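UDP-N-acetylglucosamine pyrophosphorylase (Entamoeba histolytica, PDB 3OC9) probably catalyses the uridylyl transfer that turns UTP and N-acetyl-alpha-D-glucosamine 1-phosphate into UDP-N-acetyl-alpha-D-glucosamine and diphosphate. Local coordinates at residues A[75-78]-A[79-82]; A[118-121]-A[122-126]; A[336-339]-A[340-344]; A[52-55]-A[56-59]; A[235-238]-A[239-242]. One frame throughout, in Å; residues are numbered along the deposited sequence. Where two conformers were deposited one is given.

How the contacts relate
The five contacts fall into two touching pairs and one outlier. Contacts 1 and 2, centres about 13 Å apart, meet where Gln80 OE1 lies 3.0 Å from Gln124 NE2, a probable hydrogen bond, and where Leu77 CD2 packs on Leu120 CD2 at 3.8 Å. Contacts 3 and 4, centres about 16 Å apart, join through Leu336 O and Lys55 NZ, probably hydrogen-bonded at 3.1 Å. By sequence, contact 4 closes the glycine-rich signature of the UDPGP family, which in relatives lies at the nucleotide site. Contact 5 touches none of the others; its centre is about 38 Å from that of contact 1, on the opposite side of the chain's centre.

Contact 1 (A[75-78]-A[79-82]); sequences RLLR and LQEL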
loop_
_atom_site.group_PDB
_atom_site.type_symbol
_atom_site.label_atom_id
_atom_site.label_comp_id
_atom_site.label_asym_id
_atom_site.label_seq_id
_atom_site.Cartn_x
_atom_site.Cartn_y
_atom_site.Cartn_z
ATOM N N ARG A 75 -13.650 -1.105 -3.426
ATOM C CA ARG A 75 -12.935 -0.394 -4.489
ATOM C C ARG A 75 -12.669 -1.297 -5.722
ATOM O O ARG A 75 -12.839 -0.847 -6.858
ATOM C CB ARG A 75 -11.652 0.268 -3.933
ATOM C CG ARG A 75 -10.852 1.089 -4.966
ATOM C CD ARG A 75 -10.150 2.300 -4.323
ATOM N NE ARG A 75 -11.068 3.409 -4.146
ATOM C CZ ARG A 75 -10.827 4.515 -3.444
ATOM N NH1 ARG A 75 -11.773 5.434 -3.375
ATOM N NH2 ARG A 75 -9.666 4.719 -2.801
ATOM N N LEU A 76 -12.267 -2.560 -5.514
ATOM C CA LEU A 76 -12.105 -3.497 -6.638
ATOM C C LEU A 76 -13.435 -3.731 -7.400
ATOM O O LEU A 76 -13.451 -3.759 -8.642
ATOM C CB LEU A 76 -11.485 -4.840 -6.177
ATOM C CG LEU A 76 -10.046 -4.818 -5.627
ATOM C CD1 LEU A 76 -9.598 -6.252 -5.222
ATOM C CD2 LEU A 76 -9.053 -4.232 -6.656
ATOM N N LEU A 77 -14.542 -3.890 -6.664
ATOM C CA LEU A 77 -15.875 -4.001 -7.298
ATOM C C LEU A 77 -16.228 -2.785 -8.192
ATOM O O LEU A 77 -16.749 -2.951 -9.311
ATOM C CB LEU A 77 -16.973 -4.278 -6.253
ATOM C CG LEU A 77 -16.996 -5.699 -5.643
ATOM C CD1 LEU A 77 -17.912 -5.721 -4.430
ATOM C CD2 LEU A 77 -17.425 -6.794 -6.645
ATOM N N ARG A 78 -15.894 -1.578 -7.731
ATOM C CA ARG A 78 -16.186 -0.332 -8.502
ATOM C C ARG A 78 -15.304 -0.184 -9.755
ATOM O O ARG A 78 -15.789 0.232 -10.820
ATOM C CB ARG A 78 -16.079 0.904 -7.594
ATOM C CG ARG A 78 -16.304 2.267 -8.288
ATOM C CD ARG A 78 -17.709 2.354 -8.935
ATOM N NE ARG A 78 -18.002 3.705 -9.430
ATOM C CZ ARG A 78 -19.045 4.007 -10.208
ATOM N NH1 ARG A 78 -19.894 3.051 -10.600
ATOM N NH2 ARG A 78 -19.242 5.263 -10.592
ATOM N N LEU A 79 -14.008 -0.505 -9.616
ATOM C CA LEU A 79 -13.076 -0.532 -10.739
ATOM C C LEU A 79 -13.499 -1.543 -11.818
ATOM O O LEU A 79 -13.460 -1.228 -13.019
ATOM C CB LEU A 79 -11.632 -0.820 -10.245
ATOM C CG LEU A 79 -10.978 0.352 -9.487
ATOM C CD1 LEU A 79 -9.728 -0.133 -8.719
ATOM C CD2 LEU A 79 -10.599 1.482 -10.484
ATOM N N GLN A 80 -13.926 -2.743 -11.406
ATOM C CA GLN A 80 -14.441 -3.731 -12.379
ATOM C C GLN A 80 -15.654 -3.188 -13.172
ATOM O O GLN A 80 -15.747 -3.381 -14.390
ATOM C CB GLN A 80 -14.808 -5.072 -11.690
ATOM C CG GLN A 80 -13.574 -5.930 -11.271
ATOM C CD GLN A 80 -13.919 -7.172 -10.417
ATOM O OE1 GLN A 80 -13.034 -7.980 -10.109
ATOM N NE2 GLN A 80 -15.188 -7.316 -10.025
ATOM N N GLU A 81 -16.548 -2.514 -12.457
ATOM C CA GLU A 81 -17.783 -1.909 -13.020
ATOM C C GLU A 81 -17.478 -0.809 -14.057
ATOM O O GLU A 81 -18.053 -0.812 -15.148
ATOM C CB GLU A 81 -18.639 -1.365 -11.883
ATOM C CG GLU A 81 -20.018 -0.839 -12.281
ATOM C CD GLU A 81 -20.902 -0.571 -11.067
ATOM O OE1 GLU A 81 -20.524 0.227 -10.171
ATOM O OE2 GLU A 81 -21.998 -1.178 -11.021
ATOM N N LEU A 82 -16.565 0.104 -13.727
ATOM C CA LEU A 82 -16.141 1.163 -14.661
ATOM C C LEU A 82 -15.538 0.607 -15.970
ATOM O O LEU A 82 -15.857 1.098 -17.077
ATOM C CB LEU A 82 -15.172 2.152 -13.971
ATOM C CG LEU A 82 -15.749 3.047 -12.856
ATOM C CD1 LEU A 82 -14.671 3.967 -12.227
ATOM C CD2 LEU A 82 -16.907 3.920 -13.386
HETATM O O HOH W 1 -17.877 -5.489 -10.274
#
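One face of the Arg78 guanidinium is covered by Leu82, whose CD2 methyl sits 3.8 Å above the plane and over its centre. At the edge stands Glu81, whose OE1 forms a salt bridge with Arg78 NH1 at 2.9 Å. The two flat groups are almost perpendicular, 88° apart: the oxygen lies close to the guanidinium plane, yet the nitrogen meets it from above the carboxylate plane. Arg78 reaches this spot because CG is anti to the backbone N and the chain then bends at chi2 (60°), which sends the guanidinium along the helix toward Leu82. Glu388 holds the other terminal nitrogen, NH2, and Glu81 OE1 has a second cationic partner in Arg382, so the pair is one link in a longer chain of alternating charges.

The Arg78, Glu81 and Leu82 contacts are i to i+3 and i to i+4 packing within one alpha-helix, 68-87. Four successive i+4 backbone bonds run through it, among them Leu79 N to Arg75 O at 3.0 Å. Leu77 O has two donors: it accepts Glu81 N at 3.2 Å and a water at 2.9 Å. That water in turn accepts a longer bond, 3.3 Å, from Gln80 NE2, linking the amide to Leu77 O, while Gln80 OE1 receives the backbone N of Ile94. Along the helix, Leu79 CD1 rests 4.1 Å from Arg75 CG. The guanidinium of Arg75 turns elsewhere, bonding to Cys191 O and making a cation-pi contact with Phe381.

Contact 2 (A[118-121]-A[122-126]); sequences FGLS and SEQIH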
loop_
_atom_site.group_PDB
_atom_site.type_symbol
_atom_site.label_atom_id
_atom_site.label_comp_id
_atom_site.label_asym_id
_atom_site.label_seq_id
_atom_site.Cartn_x
_atom_site.Cartn_y
_atom_site.Cartn_z
ATOM N N PHE A 118 -17.300 -10.260 0.868
ATOM C CA PHE A 118 -17.800 -8.890 0.673
ATOM C C PHE A 118 -18.326 -8.626 -0.754
ATOM O O PHE A 118 -18.318 -7.488 -1.226
ATOM C CB PHE A 118 -16.745 -7.822 1.104
ATOM C CG PHE A 118 -16.282 -7.965 2.543
ATOM C CD1 PHE A 118 -17.101 -7.548 3.597
ATOM C CD2 PHE A 118 -15.037 -8.532 2.840
ATOM C CE1 PHE A 118 -16.697 -7.695 4.930
ATOM C CE2 PHE A 118 -14.622 -8.685 4.164
ATOM C CZ PHE A 118 -15.459 -8.249 5.216
ATOM N N GLY A 119 -18.820 -9.671 -1.421
ATOM C CA GLY A 119 -19.368 -9.514 -2.783
ATOM C C GLY A 119 -18.427 -9.848 -3.940
ATOM O O GLY A 119 -18.859 -9.863 -5.100
ATOM N N LEU A 120 -17.147 -10.100 -3.635
ATOM C CA LEU A 120 -16.187 -10.661 -4.619
ATOM C C LEU A 120 -16.441 -12.161 -4.861
ATOM O O LEU A 120 -17.273 -12.774 -4.169
ATOM C CB LEU A 120 -14.730 -10.412 -4.173
ATOM C CG LEU A 120 -14.280 -8.936 -4.101
ATOM C CD1 LEU A 120 -12.944 -8.767 -3.340
ATOM C CD2 LEU A 120 -14.205 -8.342 -5.502
ATOM N N SER A 121 -15.769 -12.728 -5.868
ATOM C CA SER A 121 -15.813 -14.179 -6.125
ATOM C C SER A 121 -14.721 -14.933 -5.364
ATOM O O SER A 121 -13.584 -14.457 -5.262
ATOM C CB SER A 121 -15.687 -14.455 -7.626
ATOM O OG SER A 121 -15.501 -15.852 -7.889
ATOM N N SER A 122 -15.043 -16.131 -4.867
ATOM C CA SER A 122 -14.012 -16.993 -4.250
ATOM C C SER A 122 -12.847 -17.329 -5.195
ATOM O O SER A 122 -11.759 -17.693 -4.741
ATOM C CB SER A 122 -14.619 -18.299 -3.679
ATOM O OG SER A 122 -15.044 -19.172 -4.723
ATOM N N GLU A 123 -13.088 -17.187 -6.502
ATOM C CA GLU A 123 -12.082 -17.545 -7.501
ATOM C C GLU A 123 -10.981 -16.492 -7.652
ATOM O O GLU A 123 -9.927 -16.785 -8.231
ATOM C CB GLU A 123 -12.744 -17.823 -8.854
ATOM C CG GLU A 123 -13.871 -18.850 -8.764
ATOM C CD GLU A 123 -14.249 -19.447 -10.097
ATOM O OE1 GLU A 123 -14.429 -18.675 -11.066
ATOM O OE2 GLU A 123 -14.383 -20.693 -10.170
ATOM N N GLN A 124 -11.207 -15.293 -7.103
ATOM C CA GLN A 124 -10.264 -14.147 -7.278
ATOM C C GLN A 124 -9.420 -13.723 -6.068
ATOM O O GLN A 124 -8.599 -12.814 -6.199
ATOM C CB GLN A 124 -11.002 -12.914 -7.861
ATOM C CG GLN A 124 -11.765 -12.018 -6.847
ATOM C CD GLN A 124 -12.679 -11.002 -7.548
ATOM O OE1 GLN A 124 -13.907 -11.182 -7.608
ATOM N NE2 GLN A 124 -12.082 -9.943 -8.098
ATOM N N ILE A 125 -9.620 -14.361 -4.905
ATOM C CA ILE A 125 -8.880 -14.058 -3.661
ATOM C C ILE A 125 -7.851 -15.161 -3.425
ATOM O O ILE A 125 -8.240 -16.327 -3.360
ATOM C CB ILE A 125 -9.849 -14.059 -2.445
ATOM C CG1 ILE A 125 -10.908 -12.972 -2.600
ATOM C CG2 ILE A 125 -9.092 -13.903 -1.114
ATOM C CD1 ILE A 125 -10.375 -11.594 -2.349
ATOM N N HIS A 126 -6.561 -14.806 -3.279
ATOM C CA HIS A 126 -5.480 -15.815 -3.148
ATOM C C HIS A 126 -4.478 -15.506 -2.016
ATOM O O HIS A 126 -3.515 -14.737 -2.227
ATOM C CB HIS A 126 -4.707 -15.968 -4.482
ATOM C CG HIS A 126 -5.583 -16.054 -5.698
ATOM N ND1 HIS A 126 -6.052 -17.256 -6.195
ATOM C CD2 HIS A 126 -6.057 -15.090 -6.532
ATOM C CE1 HIS A 126 -6.793 -17.027 -7.268
ATOM N NE2 HIS A 126 -6.808 -15.721 -7.500
#
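Gln124 closes a type I beta turn that starts at Ser121, and its side chain folds back over the turn to meet Ser121 and Leu120. Its N donates to Ser121 O, the i to i+3 bond of the turn, at 3.1 Å. Gln124 CB stands 4.0 Å from that same Ser121 O. The side chain leaves CB with CG between the backbone N and the carbonyl carbon (chi1 83°), which brings CG to 3.4 Å from Ser121 O. CD then lies 3.7 Å from Leu120 CD2, the leucine side chain crossing the glutamine at about a right angle. At the tip the two amide atoms part company. OE1 accepts the backbone N of Ser121 at 3.0 Å in a nearly straight bond (172° at the hydrogen), whereas NE2 donates to Ile94 O and to Gln80 OE1 of the neighbouring helix 68-87. The amide therefore has its rotation fixed by partners of opposite kind.

The turn delivers the chain from the loop after helix 105-114 into strand 125-134, next to strand 95-100 in the central mixed sheet, and Leu120 also packs on helix 68-87. Ser121 contributes its carbonyl and its hydroxyl. While the carbonyl accepts Gln124 N, the hydroxyl makes an ST turn: with OG anti to the backbone N, the oxygen swings forward over the bend and receives Glu123 N at 3.1 Å.

Contact 3 (A[336-339]-A[340-344]); sequences LKNS and LNESF
A type I beta turn from Ser339 to Glu342 forms the bend of the contact, and just before it Asn338 spans the loop to Phe344. The amide of Asn338 does the bridging. ND2 donates to Phe344 O at 3.0 Å with the hydrogen almost exactly in line (178°); the acceptor lies in the plane of the amide, but the donor comes in above the plane of the carbonyl. That same ND2 also sits 3.6 Å over one face of the Phe344 ring, offset toward the rim, with CE1 the nearest ring atom. Amide and ring planes are 71° apart, so the two groups do not stack. Phe344 can put both its carbonyl and its ring beside one nitrogen because CG lies between the backbone N and the carbonyl carbon (chi1 69°).

The turn itself is lightly held, on the surface of the loop that leads from helix 329-332 into helix 347-364. Glu342 N to Ser339 O is a weak bond at 3.3 Å, and Asn341 N to Ser339 OG, the bond that would make an ST turn, is also weak, at 3.4 Å. CG of Glu342 packs on Asn338 CB at 3.9 Å, its chain bending at chi2 to lead the carboxylate away. Asn338 is buried, and its OD1 accepts NE of Arg48, an arginine in the glycine-rich signature loop.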
loop_
_atom_site.group_PDB
_atom_site.type_symbol
_atom_site.label_atom_id
_atom_site.label_comp_id
_atom_site.label_asym_id
_atom_site.label_seq_id
_atom_site.Cartn_x
_atom_site.Cartn_y
_atom_site.Cartn_z
ATOM N N LEU A 336 -3.044 4.966 8.849
ATOM C CA LEU A 336 -3.477 4.552 10.213
ATOM C C LEU A 336 -2.394 3.707 10.885
ATOM O O LEU A 336 -2.159 2.550 10.480
ATOM C CB LEU A 336 -4.803 3.774 10.178
ATOM C CG LEU A 336 -5.301 3.217 11.535
ATOM C CD1 LEU A 336 -5.598 4.337 12.543
ATOM C CD2 LEU A 336 -6.527 2.282 11.382
ATOM N N LYS A 337 -1.739 4.282 11.904
ATOM C CA LYS A 337 -0.583 3.656 12.572
ATOM C C LYS A 337 -0.645 3.618 14.113
ATOM O O LYS A 337 -0.083 2.699 14.733
ATOM C CB LYS A 337 0.724 4.315 12.128
ATOM C CG LYS A 337 1.077 4.032 10.671
ATOM C CD LYS A 337 2.284 4.813 10.196
ATOM C CE LYS A 337 2.911 4.131 8.988
ATOM N NZ LYS A 337 3.574 2.845 9.390
ATOM N N ASN A 338 -1.319 4.604 14.713
ATOM C CA ASN A 338 -1.313 4.809 16.174
ATOM C C ASN A 338 -2.716 4.805 16.814
ATOM O O ASN A 338 -3.731 5.069 16.146
ATOM C CB ASN A 338 -0.620 6.149 16.518
ATOM C CG ASN A 338 0.792 6.264 15.962
ATOM O OD1 ASN A 338 1.644 5.384 16.167
ATOM N ND2 ASN A 338 1.061 7.376 15.263
ATOM N N SER A 339 -2.777 4.513 18.116
ATOM C CA SER A 339 -3.991 4.716 18.908
ATOM C C SER A 339 -4.213 6.217 19.152
ATOM O O SER A 339 -3.382 7.041 18.762
ATOM C CB SER A 339 -3.877 3.991 20.262
ATOM O OG SER A 339 -2.887 4.604 21.071
ATOM N N LEU A 340 -5.317 6.557 19.819
ATOM C CA LEU A 340 -5.651 7.957 20.136
ATOM C C LEU A 340 -4.810 8.579 21.272
ATOM O O LEU A 340 -5.012 9.752 21.640
ATOM C CB LEU A 340 -7.159 8.113 20.416
ATOM C CG LEU A 340 -8.148 7.960 19.246
ATOM C CD1 LEU A 340 -9.587 8.088 19.722
ATOM C CD2 LEU A 340 -7.874 8.985 18.137
ATOM N N ASN A 341 -3.868 7.812 21.816
ATOM C CA ASN A 341 -2.886 8.352 22.766
ATOM C C ASN A 341 -1.686 9.063 22.080
ATOM O O ASN A 341 -0.795 9.575 22.764
ATOM C CB ASN A 341 -2.421 7.264 23.751
ATOM C CG ASN A 341 -3.589 6.569 24.457
ATOM O OD1 ASN A 341 -3.770 5.349 24.334
ATOM N ND2 ASN A 341 -4.394 7.343 25.190
ATOM N N GLU A 342 -1.675 9.077 20.738
ATOM C CA GLU A 342 -0.801 9.955 19.929
ATOM C C GLU A 342 -1.658 10.917 19.086
ATOM O O GLU A 342 -2.843 10.660 18.854
ATOM C CB GLU A 342 0.133 9.157 18.996
ATOM C CG GLU A 342 0.931 8.008 19.639
ATOM C CD GLU A 342 2.008 8.460 20.624
ATOM O OE1 GLU A 342 2.230 9.684 20.792
ATOM O OE2 GLU A 342 2.644 7.572 21.238
ATOM N N SER A 343 -1.067 12.024 18.631
ATOM C CA SER A 343 -1.839 13.053 17.923
ATOM C C SER A 343 -1.602 13.048 16.409
ATOM O O SER A 343 -1.922 14.025 15.717
ATOM C CB SER A 343 -1.563 14.449 18.514
ATOM O OG SER A 343 -0.249 14.871 18.198
ATOM N N PHE A 344 -1.054 11.948 15.893
ATOM C CA PHE A 344 -0.868 11.790 14.439
ATOM C C PHE A 344 -1.146 10.357 13.956
ATOM O O PHE A 344 -1.067 9.424 14.749
ATOM C CB PHE A 344 0.518 12.304 13.998
ATOM C CG PHE A 344 1.677 11.467 14.471
ATOM C CD1 PHE A 344 2.343 10.621 13.583
ATOM C CD2 PHE A 344 2.125 11.543 15.792
ATOM C CE1 PHE A 344 3.433 9.840 14.007
ATOM C CE2 PHE A 344 3.213 10.760 16.234
ATOM C CZ PHE A 344 3.864 9.909 15.337
#

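Contact 4 (A[52-55]-A[56-59]); sequences EHPK and GMFV
Pro54 O accepts the backbone N of Met57 at 3.0 Å, and one residue later Lys55 O takes Phe58 N at 3.1 Å. Both are i to i+3 bonds, the pattern of a 3-10 turn. Met57 then lays its side chain back alongside the proline that starts the turn: the two point the same way, with Met57 SD 3.8 Å from Pro54 CD and 4.1 Å from Pro54 CG. CG of Met57 is anti to its carbonyl carbon (chi1 -70°), which carries the thioether to the proline ring. Helix 105-114 packs against both side chains, with Glu107 touching each.

Sequence places the turn at the Pro-Lys-Gly end of the glycine-rich signature of UDPGP-type uridylyltransferases, a loop that in relatives wraps the nucleotide. Gly56 is buried within it, its backbone bonded to Ala42 and Phe69. Lys55 points away from the residues that follow, and its amine forms a salt bridge with Asp187 and a hydrogen bond with Leu336 O. Phe58 brings only CB near the turn, 3.4 Å from Lys55 O, before its ring leads off to Leu336. The backbone bonds and the Pro54-Met57 packing thus fix the turn from which the lysine departs, while a carboxylate and a carbonyl together fix the position of its ammonium group.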
loop_
_atom_site.group_PDB
_atom_site.type_symbol
_atom_site.label_atom_id
_atom_site.label_comp_id
_atom_site.label_asym_id
_atom_site.label_seq_id
_atom_site.Cartn_x
_atom_site.Cartn_y
_atom_site.Cartn_z
ATOM N N GLU A 52 -5.512 -7.430 18.659
ATOM C CA GLU A 52 -4.589 -8.566 18.596
ATOM C C GLU A 52 -4.953 -9.550 17.467
ATOM O O GLU A 52 -5.190 -10.748 17.704
ATOM C CB GLU A 52 -4.480 -9.264 19.965
ATOM C CG GLU A 52 -3.949 -8.378 21.116
ATOM C CD GLU A 52 -2.570 -7.749 20.859
ATOM O OE1 GLU A 52 -1.765 -8.302 20.073
ATOM O OE2 GLU A 52 -2.287 -6.686 21.461
ATOM N N HIS A 53 -4.981 -9.020 16.242
ATOM C CA HIS A 53 -5.403 -9.733 15.019
ATOM C C HIS A 53 -4.728 -9.034 13.823
ATOM O O HIS A 53 -4.264 -7.896 13.973
ATOM C CB HIS A 53 -6.934 -9.680 14.850
ATOM C CG HIS A 53 -7.705 -10.304 15.979
ATOM N ND1 HIS A 53 -7.870 -11.669 16.105
ATOM C CD2 HIS A 53 -8.369 -9.748 17.023
ATOM C CE1 HIS A 53 -8.594 -11.928 17.183
ATOM N NE2 HIS A 53 -8.907 -10.780 17.760
ATOM N N PRO A 54 -4.672 -9.692 12.636
ATOM C CA PRO A 54 -4.067 -9.029 11.458
ATOM C C PRO A 54 -4.733 -7.682 11.143
ATOM O O PRO A 54 -5.952 -7.559 11.232
ATOM C CB PRO A 54 -4.326 -10.019 10.314
ATOM C CG PRO A 54 -4.533 -11.329 10.977
ATOM C CD PRO A 54 -5.158 -11.049 12.307
ATOM N N LYS A 55 -3.924 -6.689 10.775
ATOM C CA LYS A 55 -4.381 -5.302 10.606
ATOM C C LYS A 55 -5.570 -5.125 9.638
ATOM O O LYS A 55 -6.421 -4.265 9.854
ATOM C CB LYS A 55 -3.178 -4.423 10.185
ATOM C CG LYS A 55 -3.475 -2.939 9.919
ATOM C CD LYS A 55 -3.596 -2.146 11.210
ATOM C CE LYS A 55 -3.213 -0.673 11.008
ATOM N NZ LYS A 55 -1.732 -0.439 10.988
ATOM N N GLY A 56 -5.634 -5.928 8.572
ATOM C CA GLY A 56 -6.743 -5.826 7.607
ATOM C C GLY A 56 -8.138 -6.046 8.208
ATOM O O GLY A 56 -9.152 -5.599 7.648
ATOM N N MET A 57 -8.191 -6.740 9.345
ATOM C CA MET A 57 -9.468 -7.055 10.026
ATOM C C MET A 57 -10.004 -5.916 10.922
ATOM O O MET A 57 -11.134 -6.008 11.455
ATOM C CB MET A 57 -9.321 -8.379 10.832
ATOM C CG MET A 57 -9.189 -9.629 9.925
ATOM S SD MET A 57 -8.647 -11.177 10.750
ATOM C CE MET A 57 -10.033 -11.509 11.822
ATOM N N PHE A 58 -9.197 -4.862 11.096
ATOM C CA PHE A 58 -9.543 -3.702 11.969
ATOM C C PHE A 58 -10.729 -2.910 11.451
ATOM O O PHE A 58 -10.743 -2.514 10.287
ATOM C CB PHE A 58 -8.345 -2.747 12.149
ATOM C CG PHE A 58 -8.624 -1.589 13.119
ATOM C CD1 PHE A 58 -9.047 -0.345 12.642
ATOM C CD2 PHE A 58 -8.501 -1.769 14.501
ATOM C CE1 PHE A 58 -9.317 0.728 13.520
ATOM C CE2 PHE A 58 -8.781 -0.702 15.405
ATOM C CZ PHE A 58 -9.177 0.549 14.894
ATOM N N VAL A 59 -11.721 -2.674 12.322
ATOM C CA VAL A 59 -12.961 -1.980 11.939
ATOM C C VAL A 59 -12.849 -0.456 12.173
ATOM O O VAL A 59 -12.765 -0.003 13.321
ATOM C CB VAL A 59 -14.183 -2.564 12.712
ATOM C CG1 VAL A 59 -15.520 -1.907 12.265
ATOM C CG2 VAL A 59 -14.234 -4.098 12.540
#

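Contact 5 (A[235-238]-A[239-242]); sequences VVEY and TELT
Leu241 packs back on Val236 across a short 3-10 turn that follows strand 232-236, the second strand of the 225-229/232-236 hairpin. Its CD2 methyl lies 4.1 Å from Val236 CG1. The other methyl, CD1, faces Tyr238, with Leu241 CD1 and Tyr238 CD1 3.7 Å apart, but this contact is less certain because the tyrosine was modelled in two conformers. Val236 CG1 also touches Glu240 CB, at 4.0 Å.

Behind these apolar contacts, the backbone of the turn sets the spacing. Glu240 N bonds to Glu237 O at 2.9 Å, and Leu241 N makes a weak bond to Tyr238 O at 3.3 Å. Further out, Leu241 rests on Val225 of the partner strand, and Val236 on Val227, so the turn folds back against the hairpin.

Alongside, Glu237 and Glu240 point the same way. Glu237 OE1 and Glu240 OE2 are 4.1 Å apart, a closeness that probably disfavours two full charges. A bend at chi2 (76°) brings Glu240 back toward the start of the turn, where a water donates to Glu240 OE2 at 2.8 Å and accepts Glu237 N at 3.0 Å.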
loop_
_atom_site.group_PDB
_atom_site.type_symbol
_atom_site.label_atom_id
_atom_site.label_comp_id
_atom_site.label_asym_id
_atom_site.label_seq_id
_atom_site.Cartn_x
_atom_site.Cartn_y
_atom_site.Cartn_z
ATOM N N VAL A 235 16.592 3.750 -3.120
ATOM C CA VAL A 235 16.053 4.483 -1.941
ATOM C C VAL A 235 17.122 4.677 -0.865
ATOM O O VAL A 235 17.841 3.703 -0.509
ATOM C CB VAL A 235 14.812 3.753 -1.305
ATOM C CG1 VAL A 235 14.379 4.403 0.012
ATOM C CG2 VAL A 235 13.632 3.706 -2.297
ATOM N N VAL A 236 17.237 5.911 -0.355
ATOM C CA VAL A 236 17.999 6.195 0.885
ATOM C C VAL A 236 17.001 6.425 2.041
ATOM O O VAL A 236 16.186 7.341 1.982
ATOM C CB VAL A 236 18.971 7.407 0.697
ATOM C CG1 VAL A 236 19.640 7.828 2.035
ATOM C CG2 VAL A 236 20.057 7.085 -0.352
ATOM N N GLU A 237 17.054 5.580 3.076
ATOM C CA GLU A 237 16.135 5.696 4.239
ATOM C C GLU A 237 16.427 6.948 5.076
ATOM O O GLU A 237 17.560 7.465 5.066
ATOM C CB GLU A 237 16.193 4.446 5.132
ATOM C CG GLU A 237 15.848 3.124 4.421
ATOM C CD GLU A 237 15.815 1.934 5.380
ATOM O OE1 GLU A 237 16.791 1.149 5.404
ATOM O OE2 GLU A 237 14.824 1.793 6.122
ATOM N N TYR A 238 15.417 7.424 5.812
ATOM C CA TYR A 238 15.515 8.698 6.529
ATOM C C TYR A 238 16.705 8.718 7.488
ATOM O O TYR A 238 17.394 9.742 7.625
ATOM C CB TYR A 238 14.209 8.994 7.292
ATOM C CG TYR A 238 14.308 10.206 8.186
ATOM C CD1 TYR A 238 14.164 11.491 7.666
ATOM C CD2 TYR A 238 14.571 10.071 9.552
ATOM C CE1 TYR A 238 14.274 12.617 8.486
ATOM C CE2 TYR A 238 14.683 11.181 10.375
ATOM C CZ TYR A 238 14.526 12.451 9.840
ATOM O OH TYR A 238 14.632 13.555 10.657
ATOM N N THR A 239 16.939 7.576 8.144
ATOM C CA THR A 239 18.045 7.458 9.117
ATOM C C THR A 239 19.460 7.641 8.516
ATOM O O THR A 239 20.424 7.835 9.263
ATOM C CB THR A 239 17.956 6.141 9.973
ATOM O OG1 THR A 239 17.774 4.999 9.126
ATOM C CG2 THR A 239 16.803 6.201 10.962
ATOM N N GLU A 240 19.578 7.598 7.181
ATOM C CA GLU A 240 20.869 7.692 6.478
ATOM C C GLU A 240 21.094 8.973 5.672
ATOM O O GLU A 240 22.078 9.081 4.927
ATOM C CB GLU A 240 21.068 6.486 5.549
ATOM C CG GLU A 240 21.564 5.225 6.244
ATOM C CD GLU A 240 20.470 4.525 7.029
ATOM O OE1 GLU A 240 20.597 4.405 8.276
ATOM O OE2 GLU A 240 19.474 4.104 6.398
ATOM N N LEU A 241 20.194 9.943 5.809
ATOM C CA LEU A 241 20.320 11.202 5.070
ATOM C C LEU A 241 21.531 12.016 5.534
ATOM O O LEU A 241 21.967 11.878 6.679
ATOM C CB LEU A 241 19.055 12.040 5.220
ATOM C CG LEU A 241 17.791 11.499 4.542
ATOM C CD1 LEU A 241 16.604 12.354 4.953
ATOM C CD2 LEU A 241 17.965 11.476 3.021
ATOM N N THR A 242 22.054 12.852 4.635
ATOM C CA THR A 242 23.264 13.659 4.876
ATOM C C THR A 242 23.011 15.131 4.533
ATOM O O THR A 242 22.004 15.461 3.917
ATOM C CB THR A 242 24.446 13.161 4.011
ATOM O OG1 THR A 242 24.109 13.272 2.617
ATOM C CG2 THR A 242 24.791 11.699 4.330
HETATM O O HOH W 2 19.428 3.890 3.605
#